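Local structure of uncharacterized protein (Nostoc punctiforme, 2R3S) at residues Tyr17-Ala22 and Cys60-Ile65. The protein is probably an O-methyltransferase, pairing a Rossmann-like catalytic domain with a mainly helical dimerisation domain, though its substrate is not known. Residues are numbered along the deposited sequence; the frame is centred on the assembly and turned at random.
Sequences YQRSAA and CDYLVI
Gln18 meets Tyr62 both directly and through water, and the pair illustrates how a buried phenol can join two helices without a direct hydrogen bond. The phenol oxygen OH of Tyr62 lies 3.6 Å from CB of Gln18. A water donates to OE1 of Gln18 at 2.8 Å and lies 2.6 Å from OH of Tyr62, in the plane of the ring at its edge. The other end of the amide is held within its own helix: NE2 of Gln18 donates to OH of Tyr17 at 3.0 Å, nearly in the amide plane, an arrangement consistent with the modelled orientation of the amide. Tyr17 itself faces the second subunit, where its ring meets Phe110 of that subunit edge-to-face. Next, the side chain of Arg19 runs across that of Tyr62 at about a right angle, with Arg19 CG 3.6 Å from Tyr62 OH. One turn beyond Gln18, CB of Ala22 approaches CE1 of Tyr62 obliquely at 3.5 Å, with CD2 of Leu63 more loosely beside it. The axes of segments 17-22 and 60-65 approach to 10.9 Å, and with CG anti to the backbone N (chi1 -171°) the Tyr62 ring reaches across. A phenylalanine here would probably keep the contact with Ala22 but leave the water without its phenol partner. Within the dimerisation domain, apolar ring packing thus joins helices 17-28 and 53-65, and one water bridges OE1 of Gln18 and OH of Tyr62.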
loop_
_atom_site.group_PDB
_atom_site.type_symbol
_atom_site.label_atom_id
_atom_site.label_comp_id
_atom_site.label_asym_id
_atom_site.label_seq_id
_atom_site.Cartn_x
_atom_site.Cartn_y
_atom_site.Cartn_z
ATOM N N TYR A 17 0.775 2.313 -0.657
ATOM C CA TYR A 17 2.137 1.815 -0.807
ATOM C C TYR A 17 3.106 2.468 0.217
ATOM O O TYR A 17 4.084 1.870 0.594
ATOM C CB TYR A 17 2.673 1.966 -2.261
ATOM C CG TYR A 17 2.982 3.382 -2.605
ATOM C CD1 TYR A 17 1.975 4.245 -3.044
ATOM C CD2 TYR A 17 4.256 3.891 -2.424
ATOM C CE1 TYR A 17 2.241 5.571 -3.287
ATOM C CE2 TYR A 17 4.540 5.232 -2.677
ATOM C CZ TYR A 17 3.538 6.066 -3.102
ATOM O OH TYR A 17 3.818 7.388 -3.357
ATOM N N GLN A 18 2.797 3.670 0.705
ATOM C CA GLN A 18 3.654 4.388 1.655
ATOM C C GLN A 18 3.693 3.715 3.035
ATOM O O GLN A 18 4.692 3.774 3.751
ATOM C CB GLN A 18 3.190 5.860 1.753
ATOM C CG GLN A 18 3.385 6.621 0.419
ATOM C CD GLN A 18 2.784 8.030 0.374
ATOM O OE1 GLN A 18 2.187 8.507 1.342
ATOM N NE2 GLN A 18 2.954 8.705 -0.764
ATOM N N ARG A 19 2.589 3.082 3.403
ATOM C CA ARG A 19 2.484 2.390 4.648
ATOM C C ARG A 19 3.429 1.217 4.632
ATOM O O ARG A 19 4.116 0.975 5.615
ATOM C CB ARG A 19 1.072 1.859 4.841
ATOM C CG ARG A 19 -0.014 2.895 4.913
ATOM C CD ARG A 19 -1.335 2.173 5.154
ATOM N NE ARG A 19 -2.149 2.893 6.108
ATOM C CZ ARG A 19 -3.179 3.658 5.788
ATOM N NH1 ARG A 19 -3.546 3.791 4.514
ATOM N NH2 ARG A 19 -3.844 4.287 6.758
ATOM N N SER A 20 3.427 0.487 3.514
ATOM C CA SER A 20 4.310 -0.658 3.305
ATOM C C SER A 20 5.782 -0.254 3.433
ATOM O O SER A 20 6.562 -0.925 4.105
ATOM C CB SER A 20 4.089 -1.326 1.925
ATOM O OG SER A 20 2.762 -1.805 1.742
ATOM N N ALA A 21 6.158 0.831 2.767
ATOM C CA ALA A 21 7.510 1.336 2.822
ATOM C C ALA A 21 7.868 1.771 4.256
ATOM O O ALA A 21 8.985 1.539 4.701
ATOM C CB ALA A 21 7.703 2.497 1.823
ATOM N N ALA A 22 6.925 2.402 4.964
ATOM C CA ALA A 22 7.166 2.845 6.325
ATOM C C ALA A 22 7.408 1.661 7.271
ATOM O O ALA A 22 8.359 1.700 8.067
ATOM C CB ALA A 22 6.018 3.714 6.830
ATOM N N CYS A 60 8.564 7.911 12.810
ATOM C CA CYS A 60 7.815 7.554 14.023
ATOM C C CYS A 60 6.484 8.288 14.127
ATOM O O CYS A 60 5.507 7.692 14.528
ATOM C CB CYS A 60 8.652 7.806 15.273
ATOM S SG CYS A 60 10.045 6.622 15.452
ATOM N N ASP A 61 6.435 9.569 13.760
ATOM C CA ASP A 61 5.142 10.287 13.707
ATOM C C ASP A 61 4.177 9.571 12.761
ATOM O O ASP A 61 3.013 9.384 13.085
ATOM C CB ASP A 61 5.307 11.726 13.246
ATOM C CG ASP A 61 5.934 12.609 14.286
ATOM O OD1 ASP A 61 5.855 12.293 15.486
ATOM O OD2 ASP A 61 6.496 13.654 13.887
ATOM N N TYR A 62 4.680 9.130 11.615
ATOM C CA TYR A 62 3.876 8.376 10.658
ATOM C C TYR A 62 3.430 7.041 11.239
ATOM O O TYR A 62 2.274 6.662 11.108
ATOM C CB TYR A 62 4.673 8.169 9.362
ATOM C CG TYR A 62 3.889 7.593 8.203
ATOM C CD1 TYR A 62 3.793 6.225 8.018
ATOM C CD2 TYR A 62 3.239 8.419 7.301
ATOM C CE1 TYR A 62 3.077 5.698 6.951
ATOM C CE2 TYR A 62 2.520 7.904 6.237
ATOM C CZ TYR A 62 2.438 6.548 6.075
ATOM O OH TYR A 62 1.753 6.041 5.014
ATOM N N LEU A 63 4.338 6.336 11.910
ATOM C CA LEU A 63 3.969 5.089 12.590
ATOM C C LEU A 63 2.909 5.288 13.697
ATOM O O LEU A 63 2.148 4.402 13.964
ATOM C CB LEU A 63 5.225 4.383 13.134
ATOM C CG LEU A 63 6.188 3.850 12.053
ATOM C CD1 LEU A 63 7.462 3.339 12.737
ATOM C CD2 LEU A 63 5.604 2.760 11.078
ATOM N N VAL A 64 2.896 6.450 14.338
ATOM C CA VAL A 64 1.844 6.839 15.254
ATOM C C VAL A 64 0.540 7.048 14.455
ATOM O O VAL A 64 -0.497 6.439 14.771
ATOM C CB VAL A 64 2.195 8.098 16.036
ATOM C CG1 VAL A 64 0.956 8.615 16.833
ATOM C CG2 VAL A 64 3.405 7.835 16.970
ATOM N N ILE A 65 0.615 7.860 13.406
ATOM C CA ILE A 65 -0.557 8.122 12.550
ATOM C C ILE A 65 -1.217 6.804 12.079
ATOM O O ILE A 65 -2.409 6.646 12.228
ATOM C CB ILE A 65 -0.230 9.009 11.333
ATOM C CG1 ILE A 65 0.261 10.394 11.782
ATOM C CG2 ILE A 65 -1.468 9.154 10.419
ATOM C CD1 ILE A 65 0.877 11.175 10.644
HETATM O O HOH W 1 0.449 7.481 3.321
#